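Local coordinates for putative type VI secretion protein (PDB 6SK0) that probably forms the trimeric puncturing spike at the tip of the type VI secretion system and carries a phospholipase effector, at residues Gly557-Asp565 with Leu621-Pro631; Tyr521-Gly530 with Arg540-Asp550. All coordinates share one frame; numbering follows the deposited sequence.

Contact 1 of 2, residues Gly557-Asp565 with Leu621-Pro631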
loop_
_atom_site.group_PDB
_atom_site.type_symbol
_atom_site.label_atom_id
_atom_site.label_comp_id
_atom_site.label_asym_id
_atom_site.label_seq_id
_atom_site.Cartn_x
_atom_site.Cartn_y
_atom_site.Cartn_z
ATOM N N GLY A 557 -22.490 -3.918 11.265
ATOM C CA GLY A 557 -22.098 -3.328 12.534
ATOM C C GLY A 557 -21.031 -4.108 13.276
ATOM O O GLY A 557 -20.276 -3.539 14.060
ATOM N N LYS A 558 -20.948 -5.411 13.041
ATOM C CA LYS A 558 -19.956 -6.234 13.711
ATOM C C LYS A 558 -18.761 -6.578 12.836
ATOM O O LYS A 558 -17.814 -7.190 13.330
ATOM C CB LYS A 558 -20.598 -7.521 14.225
ATOM C CG LYS A 558 -21.344 -7.307 15.512
ATOM C CD LYS A 558 -21.984 -8.572 16.013
ATOM C CE LYS A 558 -22.755 -8.302 17.285
ATOM N NZ LYS A 558 -23.575 -9.471 17.687
ATOM N N GLY A 559 -18.771 -6.207 11.575
ATOM C CA GLY A 559 -17.646 -6.465 10.701
ATOM C C GLY A 559 -18.094 -6.920 9.330
ATOM O O GLY A 559 -19.208 -7.395 9.126
ATOM N N ILE A 560 -17.195 -6.773 8.369
ATOM C CA ILE A 560 -17.449 -7.111 6.981
ATOM C C ILE A 560 -16.435 -8.162 6.571
ATOM O O ILE A 560 -15.224 -7.941 6.681
ATOM C CB ILE A 560 -17.357 -5.879 6.067
ATOM C CG1 ILE A 560 -18.204 -4.727 6.616
ATOM C CG2 ILE A 560 -17.726 -6.245 4.644
ATOM C CD1 ILE A 560 -19.593 -4.679 6.107
ATOM N N PHE A 561 -16.923 -9.293 6.109
ATOM C CA PHE A 561 -16.093 -10.323 5.506
ATOM C C PHE A 561 -16.458 -10.412 4.032
ATOM O O PHE A 561 -17.565 -10.828 3.683
ATOM C CB PHE A 561 -16.280 -11.663 6.207
ATOM C CG PHE A 561 -15.363 -12.733 5.712
ATOM C CD1 PHE A 561 -14.072 -12.430 5.329
ATOM C CD2 PHE A 561 -15.788 -14.042 5.627
ATOM C CE1 PHE A 561 -13.224 -13.410 4.878
ATOM C CE2 PHE A 561 -14.942 -15.030 5.174
ATOM C CZ PHE A 561 -13.659 -14.713 4.802
ATOM N N ILE A 562 -15.541 -10.001 3.172
ATOM C CA ILE A 562 -15.701 -10.122 1.731
ATOM C C ILE A 562 -14.668 -11.119 1.249
ATOM O O ILE A 562 -13.461 -10.913 1.419
ATOM C CB ILE A 562 -15.555 -8.774 1.017
ATOM C CG1 ILE A 562 -16.617 -7.804 1.527
ATOM C CG2 ILE A 562 -15.647 -8.960 -0.487
ATOM C CD1 ILE A 562 -16.477 -6.423 0.998
ATOM N N SER A 563 -15.140 -12.197 0.655
ATOM C CA SER A 563 -14.308 -13.362 0.447
ATOM C C SER A 563 -14.633 -14.003 -0.886
ATOM O O SER A 563 -15.801 -14.220 -1.210
ATOM C CB SER A 563 -14.506 -14.361 1.586
ATOM O OG SER A 563 -14.081 -15.650 1.227
ATOM N N ALA A 564 -13.595 -14.301 -1.655
ATOM C CA ALA A 564 -13.720 -15.140 -2.834
ATOM C C ALA A 564 -13.435 -16.603 -2.525
ATOM O O ALA A 564 -12.980 -17.339 -3.400
ATOM C CB ALA A 564 -12.805 -14.633 -3.948
ATOM N N ASP A 565 -13.693 -17.037 -1.298
ATOM C CA ASP A 565 -13.427 -18.408 -0.884
ATOM C C ASP A 565 -14.678 -19.252 -1.057
ATOM O O ASP A 565 -15.698 -19.005 -0.412
ATOM C CB ASP A 565 -12.957 -18.455 0.564
ATOM C CG ASP A 565 -11.662 -17.740 0.758
ATOM O OD1 ASP A 565 -11.672 -16.639 1.342
ATOM O OD2 ASP A 565 -10.636 -18.277 0.300
ATOM N N LEU A 621 -13.664 -11.954 12.903
ATOM C CA LEU A 621 -14.233 -10.618 13.048
ATOM C C LEU A 621 -14.802 -10.410 14.448
ATOM O O LEU A 621 -15.950 -10.009 14.630
ATOM C CB LEU A 621 -15.282 -10.351 11.966
ATOM C CG LEU A 621 -14.720 -10.159 10.556
ATOM C CD1 LEU A 621 -15.821 -10.058 9.504
ATOM C CD2 LEU A 621 -13.808 -8.936 10.494
ATOM N N THR A 622 -13.977 -10.701 15.455
ATOM C CA THR A 622 -14.382 -10.476 16.834
ATOM C C THR A 622 -14.509 -8.997 17.157
ATOM O O THR A 622 -15.188 -8.640 18.121
ATOM C CB THR A 622 -13.399 -11.144 17.794
ATOM O OG1 THR A 622 -12.085 -10.620 17.583
ATOM C CG2 THR A 622 -13.383 -12.639 17.565
ATOM N N ALA A 623 -13.873 -8.137 16.380
ATOM C CA ALA A 623 -14.080 -6.706 16.420
ATOM C C ALA A 623 -14.584 -6.237 15.060
ATOM O O ALA A 623 -14.340 -6.899 14.050
ATOM C CB ALA A 623 -12.788 -5.969 16.792
ATOM N N PRO A 624 -15.311 -5.123 14.995
ATOM C CA PRO A 624 -15.851 -4.679 13.702
ATOM C C PRO A 624 -14.774 -4.182 12.756
ATOM O O PRO A 624 -14.616 -2.983 12.525
ATOM C CB PRO A 624 -16.820 -3.559 14.089
ATOM C CG PRO A 624 -16.380 -3.130 15.423
ATOM C CD PRO A 624 -15.861 -4.336 16.106
ATOM N N GLY A 625 -14.010 -5.124 12.217
ATOM C CA GLY A 625 -13.057 -4.842 11.175
ATOM C C GLY A 625 -13.610 -5.187 9.808
ATOM O O GLY A 625 -14.788 -5.493 9.629
ATOM N N MET A 626 -12.732 -5.133 8.829
ATOM C CA MET A 626 -13.074 -5.515 7.476
ATOM C C MET A 626 -11.989 -6.432 6.958
ATOM O O MET A 626 -10.805 -6.088 6.994
ATOM C CB MET A 626 -13.227 -4.301 6.577
ATOM C CG MET A 626 -14.046 -4.570 5.347
ATOM S SD MET A 626 -14.233 -3.091 4.362
ATOM C CE MET A 626 -12.675 -3.160 3.530
ATOM N N LEU A 627 -12.392 -7.599 6.501
ATOM C CA LEU A 627 -11.475 -8.598 5.985
ATOM C C LEU A 627 -11.838 -8.860 4.534
ATOM O O LEU A 627 -12.930 -9.350 4.238
ATOM C CB LEU A 627 -11.534 -9.871 6.820
ATOM C CG LEU A 627 -10.590 -10.994 6.415
ATOM C CD1 LEU A 627 -9.155 -10.505 6.354
ATOM C CD2 LEU A 627 -10.736 -12.133 7.391
ATOM N N LEU A 628 -10.934 -8.505 3.638
ATOM C CA LEU A 628 -11.051 -8.808 2.225
ATOM C C LEU A 628 -10.055 -9.905 1.907
ATOM O O LEU A 628 -8.849 -9.732 2.101
ATOM C CB LEU A 628 -10.788 -7.576 1.368
ATOM C CG LEU A 628 -11.471 -6.277 1.786
ATOM C CD1 LEU A 628 -11.128 -5.191 0.797
ATOM C CD2 LEU A 628 -12.959 -6.455 1.872
ATOM N N HIS A 629 -10.557 -11.035 1.444
ATOM C CA HIS A 629 -9.692 -12.143 1.098
ATOM C C HIS A 629 -10.141 -12.759 -0.211
ATOM O O HIS A 629 -11.333 -12.984 -0.418
ATOM C CB HIS A 629 -9.671 -13.210 2.184
ATOM C CG HIS A 629 -8.884 -14.412 1.796
ATOM N ND1 HIS A 629 -9.471 -15.568 1.345
ATOM C CD2 HIS A 629 -7.549 -14.615 1.727
ATOM C CE1 HIS A 629 -8.533 -16.444 1.041
ATOM N NE2 HIS A 629 -7.358 -15.891 1.268
ATOM N N ALA A 630 -9.182 -13.028 -1.085
ATOM C CA ALA A 630 -9.438 -13.753 -2.294
ATOM C C ALA A 630 -8.283 -14.733 -2.426
ATOM O O ALA A 630 -7.130 -14.358 -2.186
ATOM C CB ALA A 630 -9.539 -12.858 -3.528
ATOM N N PRO A 631 -8.551 -15.986 -2.767
ATOM C CA PRO A 631 -7.445 -16.933 -2.953
ATOM C C PRO A 631 -6.562 -16.609 -4.146
ATOM O O PRO A 631 -5.382 -16.961 -4.135
ATOM C CB PRO A 631 -8.164 -18.276 -3.122
ATOM C CG PRO A 631 -9.539 -17.926 -3.513
ATOM C CD PRO A 631 -9.862 -16.639 -2.856
#
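A parallel two-strand pair in the VgrG spike brings I560-S563 beside M626-H629. The two strand axes are 4.8 Å apart and differ in direction by 3°. Backbone bonds alternate in the parallel pattern. I560 N donates to G625 O, and L627 N donates to I560 O at 2.9 Å. I562 N, H629 N and A564 N continue the series.

I560, M626, I562 and L628 point to one face. There CB of I560 meets CG of M626 at 3.6 Å. The CD2 branch of L628 lies against both CB and CD1 of I562.

F561, L627 and H629 point to the other face. The F561 ring swings opposite its own backbone N (chi1 -175°), which lays it alongside L627. Its CE1 lies 3.8 Å from L627 CD2, and L627 O sits at the ring edge. L621 CD1 packs on F561 CB at 3.7 Å.

At the C-terminal end, D565 OD1 accepts from H629 ND1, with carboxylate and imidazole 12° from coplanar. The modelled length is too short to trust. S563 OG also donates to D565 OD1, and takes D565 N in an ST turn.

L627 and H629 are covered by helix 578-600, and M577 lies on F561, L621 and L627. Strand 559-563 pairs onward with a strand of the second subunit, and strand 626-629 with one of the third.

Contact 2 of 2, residues Tyr521-Gly530 with Arg540-Asp550; sequences YGGKTQLNLG and RGEGAELRTDD
T525-G530 and G543-T548 pair as antiparallel strands in a sheet of the VgrG spike, with polar side chains on one face and apolar ones on the other. Q526-R547 and N528-E545 are hydrogen-bonded pairs, L527-L546 and L529-A544 non-hydrogen-bonded ones.

On the polar face, R547 starts from the position between its backbone N and carbonyl carbon (chi1 57°), then bends at chi2 and chi3. This brings the edge of the guanidinium to the K524 carbonyl, just before strand 525-529. R547 NE donates to K524 O at 2.6 Å, nearly straight and in the guanidinium plane. R547 NH1 bridges to D549 OD1 at 3.0 Å, coming from above the carboxylate plane. The bound carbonyl and carboxylate, with Q567 O of the second subunit on NH2, hold the rotation of the group.

The N528 amide turns toward E545. ND2 donates to E545 OE1, and also to Q526 OE1 at 3.0 Å, both close to the amide plane. R540 grips E545 end-on: NH1 meets OE1 at 2.7 Å and NH2 meets OE2. OE1 therefore takes two donors, which probably favours the charged carboxylate.

On the apolar face, CD2 of L529 rests on A544 CB at 3.7 Å. The CD1 branches of L527 and L546 meet more loosely, at 4.1 Å. Near the 521-524 turn, T525 OG1 and T548 OG1 lie 2.7 Å apart in a hydrogen bond, and D549 N donates to G522 O.

Strand 514-519 flanks strand 525-529 on its other edge. L527 and L529 pack on the third subunit, helping build the trimer interface. G543-T548 pair in parallel with a strand of that subunit.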
loop_
_atom_site.group_PDB
_atom_site.type_symbol
_atom_site.label_atom_id
_atom_site.label_comp_id
_atom_site.label_asym_id
_atom_site.label_seq_id
_atom_site.Cartn_x
_atom_site.Cartn_y
_atom_site.Cartn_z
ATOM N N TYR A 521 -36.271 2.120 -9.524
ATOM C CA TYR A 521 -35.608 3.313 -9.035
ATOM C C TYR A 521 -34.093 3.162 -9.124
ATOM O O TYR A 521 -33.550 2.076 -8.923
ATOM C CB TYR A 521 -36.033 3.592 -7.599
ATOM C CG TYR A 521 -35.576 4.927 -7.100
ATOM C CD1 TYR A 521 -34.331 5.078 -6.517
ATOM C CD2 TYR A 521 -36.383 6.042 -7.222
ATOM C CE1 TYR A 521 -33.905 6.291 -6.073
ATOM C CE2 TYR A 521 -35.962 7.265 -6.780
ATOM C CZ TYR A 521 -34.724 7.385 -6.205
ATOM O OH TYR A 521 -34.300 8.605 -5.755
ATOM N N GLY A 522 -33.416 4.267 -9.424
ATOM C CA GLY A 522 -31.971 4.290 -9.528
ATOM C C GLY A 522 -31.455 3.429 -10.656
ATOM O O GLY A 522 -30.614 2.553 -10.444
ATOM N N GLY A 523 -31.935 3.691 -11.868
ATOM C CA GLY A 523 -31.756 2.692 -12.876
ATOM C C GLY A 523 -32.531 1.487 -12.391
ATOM O O GLY A 523 -33.502 1.592 -11.656
ATOM N N LYS A 524 -32.072 0.316 -12.771
ATOM C CA LYS A 524 -32.660 -0.895 -12.219
ATOM C C LYS A 524 -31.839 -1.285 -10.996
ATOM O O LYS A 524 -30.776 -1.890 -11.116
ATOM C CB LYS A 524 -32.699 -1.993 -13.272
ATOM C CG LYS A 524 -33.561 -1.644 -14.465
ATOM C CD LYS A 524 -34.019 -2.886 -15.192
ATOM C CE LYS A 524 -34.822 -2.549 -16.435
ATOM N NZ LYS A 524 -35.986 -1.685 -16.135
ATOM N N THR A 525 -32.309 -0.901 -9.816
ATOM C CA THR A 525 -31.688 -1.346 -8.576
ATOM C C THR A 525 -32.162 -2.761 -8.293
ATOM O O THR A 525 -33.353 -2.992 -8.072
ATOM C CB THR A 525 -32.013 -0.404 -7.424
ATOM O OG1 THR A 525 -31.569 0.911 -7.756
ATOM C CG2 THR A 525 -31.319 -0.851 -6.162
ATOM N N GLN A 526 -31.241 -3.714 -8.334
ATOM C CA GLN A 526 -31.612 -5.116 -8.366
ATOM C C GLN A 526 -30.692 -5.944 -7.492
ATOM O O GLN A 526 -29.523 -5.618 -7.287
ATOM C CB GLN A 526 -31.562 -5.695 -9.783
ATOM C CG GLN A 526 -32.231 -4.869 -10.832
ATOM C CD GLN A 526 -32.172 -5.515 -12.187
ATOM O OE1 GLN A 526 -31.186 -6.151 -12.536
ATOM N NE2 GLN A 526 -33.229 -5.356 -12.960
ATOM N N LEU A 527 -31.248 -7.038 -6.999
ATOM C CA LEU A 527 -30.484 -8.169 -6.506
ATOM C C LEU A 527 -30.805 -9.340 -7.418
ATOM O O LEU A 527 -31.959 -9.766 -7.508
ATOM C CB LEU A 527 -30.816 -8.483 -5.055
ATOM C CG LEU A 527 -30.128 -9.743 -4.540
ATOM C CD1 LEU A 527 -28.657 -9.488 -4.301
ATOM C CD2 LEU A 527 -30.800 -10.236 -3.293
ATOM N N ASN A 528 -29.795 -9.838 -8.113
ATOM C CA ASN A 528 -29.937 -10.953 -9.036
ATOM C C ASN A 528 -29.157 -12.135 -8.489
ATOM O O ASN A 528 -27.942 -12.043 -8.294
ATOM C CB ASN A 528 -29.452 -10.570 -10.431
ATOM C CG ASN A 528 -30.179 -9.370 -10.983
ATOM O OD1 ASN A 528 -31.401 -9.341 -11.019
ATOM N ND2 ASN A 528 -29.432 -8.366 -11.402
ATOM N N LEU A 529 -29.851 -13.233 -8.231
ATOM C CA LEU A 529 -29.244 -14.431 -7.680
ATOM C C LEU A 529 -29.328 -15.565 -8.685
ATOM O O LEU A 529 -30.401 -15.845 -9.220
ATOM C CB LEU A 529 -29.924 -14.841 -6.376
ATOM C CG LEU A 529 -30.027 -13.790 -5.277
ATOM C CD1 LEU A 529 -30.690 -14.389 -4.056
ATOM C CD2 LEU A 529 -28.656 -13.229 -4.931
ATOM N N GLY A 530 -28.201 -16.209 -8.937
ATOM C CA GLY A 530 -28.190 -17.439 -9.708
ATOM C C GLY A 530 -27.893 -17.200 -11.170
ATOM O O GLY A 530 -26.908 -16.558 -11.508
ATOM N N ARG A 540 -26.518 -13.147 -18.598
ATOM C CA ARG A 540 -25.639 -12.006 -18.428
ATOM C C ARG A 540 -24.708 -12.153 -17.238
ATOM O O ARG A 540 -23.910 -11.250 -16.981
ATOM C CB ARG A 540 -26.454 -10.712 -18.301
ATOM C CG ARG A 540 -27.489 -10.707 -17.215
ATOM C CD ARG A 540 -28.184 -9.365 -17.146
ATOM N NE ARG A 540 -27.251 -8.278 -16.883
ATOM C CZ ARG A 540 -26.909 -7.863 -15.669
ATOM N NH1 ARG A 540 -27.428 -8.441 -14.598
ATOM N NH2 ARG A 540 -26.049 -6.870 -15.526
ATOM N N GLY A 541 -24.768 -13.267 -16.524
ATOM C CA GLY A 541 -23.895 -13.479 -15.395
ATOM C C GLY A 541 -24.381 -14.565 -14.467
ATOM O O GLY A 541 -25.580 -14.816 -14.367
ATOM N N GLU A 542 -23.457 -15.221 -13.786
ATOM C CA GLU A 542 -23.787 -16.265 -12.836
ATOM C C GLU A 542 -23.341 -15.846 -11.449
ATOM O O GLU A 542 -22.217 -15.377 -11.260
ATOM C CB GLU A 542 -23.135 -17.591 -13.211
ATOM C CG GLU A 542 -23.455 -18.060 -14.611
ATOM C CD GLU A 542 -22.529 -19.162 -15.069
ATOM O OE1 GLU A 542 -22.751 -20.328 -14.680
ATOM O OE2 GLU A 542 -21.568 -18.863 -15.810
ATOM N N GLY A 543 -24.230 -16.034 -10.476
ATOM C CA GLY A 543 -23.938 -15.744 -9.091
ATOM C C GLY A 543 -24.888 -14.699 -8.544
ATOM O O GLY A 543 -26.082 -14.696 -8.864
ATOM N N ALA A 544 -24.350 -13.812 -7.721
ATOM C CA ALA A 544 -25.133 -12.804 -7.031
ATOM C C ALA A 544 -24.693 -11.435 -7.513
ATOM O O ALA A 544 -23.504 -11.106 -7.470
ATOM C CB ALA A 544 -24.975 -12.929 -5.518
ATOM N N GLU A 545 -25.646 -10.646 -7.979
ATOM C CA GLU A 545 -25.383 -9.286 -8.416
ATOM C C GLU A 545 -26.256 -8.333 -7.620
ATOM O O GLU A 545 -27.484 -8.453 -7.625
ATOM C CB GLU A 545 -25.631 -9.119 -9.912
ATOM C CG GLU A 545 -25.290 -7.734 -10.411
ATOM C CD GLU A 545 -25.886 -7.431 -11.768
ATOM O OE1 GLU A 545 -27.046 -7.808 -12.013
ATOM O OE2 GLU A 545 -25.193 -6.811 -12.593
ATOM N N LEU A 546 -25.621 -7.407 -6.933
ATOM C CA LEU A 546 -26.286 -6.267 -6.330
ATOM C C LEU A 546 -25.882 -5.046 -7.138
ATOM O O LEU A 546 -24.704 -4.677 -7.168
ATOM C CB LEU A 546 -25.903 -6.123 -4.864
ATOM C CG LEU A 546 -26.685 -5.063 -4.103
ATOM C CD1 LEU A 546 -28.169 -5.395 -4.109
ATOM C CD2 LEU A 546 -26.151 -4.948 -2.696
ATOM N N ARG A 547 -26.842 -4.439 -7.813
ATOM C CA ARG A 547 -26.529 -3.399 -8.773
ATOM C C ARG A 547 -27.535 -2.267 -8.685
ATOM O O ARG A 547 -28.701 -2.468 -8.346
ATOM C CB ARG A 547 -26.489 -3.956 -10.188
ATOM C CG ARG A 547 -27.759 -4.638 -10.598
ATOM C CD ARG A 547 -28.165 -4.214 -11.969
ATOM N NE ARG A 547 -28.555 -2.815 -12.026
ATOM C CZ ARG A 547 -27.859 -1.868 -12.643
ATOM N NH1 ARG A 547 -28.297 -0.622 -12.649
ATOM N NH2 ARG A 547 -26.726 -2.168 -13.256
ATOM N N THR A 548 -27.061 -1.074 -9.008
ATOM C CA THR A 548 -27.858 0.138 -9.011
ATOM C C THR A 548 -27.069 1.196 -9.759
ATOM O O THR A 548 -25.842 1.143 -9.824
ATOM C CB THR A 548 -28.192 0.616 -7.588
ATOM O OG1 THR A 548 -28.992 1.798 -7.649
ATOM C CG2 THR A 548 -26.934 0.928 -6.808
ATOM N N ASP A 549 -27.788 2.153 -10.324
ATOM C CA ASP A 549 -27.152 3.354 -10.836
ATOM C C ASP A 549 -26.824 4.343 -9.730
ATOM O O ASP A 549 -26.025 5.255 -9.947
ATOM C CB ASP A 549 -28.049 4.015 -11.883
ATOM C CG ASP A 549 -28.119 3.223 -13.172
ATOM O OD1 ASP A 549 -27.418 2.204 -13.294
ATOM O OD2 ASP A 549 -28.878 3.621 -14.076
ATOM N N ASP A 550 -27.423 4.173 -8.562
ATOM C CA ASP A 550 -27.219 5.015 -7.395
ATOM C C ASP A 550 -26.111 4.429 -6.520
ATOM O O ASP A 550 -25.227 3.722 -7.003
ATOM C CB ASP A 550 -28.537 5.193 -6.646
ATOM C CG ASP A 550 -29.555 5.944 -7.453
ATOM O OD1 ASP A 550 -29.170 6.541 -8.478
ATOM O OD2 ASP A 550 -30.737 5.951 -7.064
#

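In the fold
Both contacts are largely buried and lie on the same side of the chain's centre. The centre of contact 1 is about 17 Å from the centre of the chain, and the centre of contact 2 about 31 Å. The nearest atoms of contacts 1 and 2 are about 10 Å apart. They hold different elements. Contact 2 joins near neighbours in an antiparallel sheet. Contact 1 joins two parallel strands separated in sequence by two helices. Its chemistry is mainly apolar, with one polar cluster at the end. Contact 2 instead has a whole face of charged and amide groups. Both continue into other subunits, and D550 forms a long, weak ion pair with K558 of the third subunit.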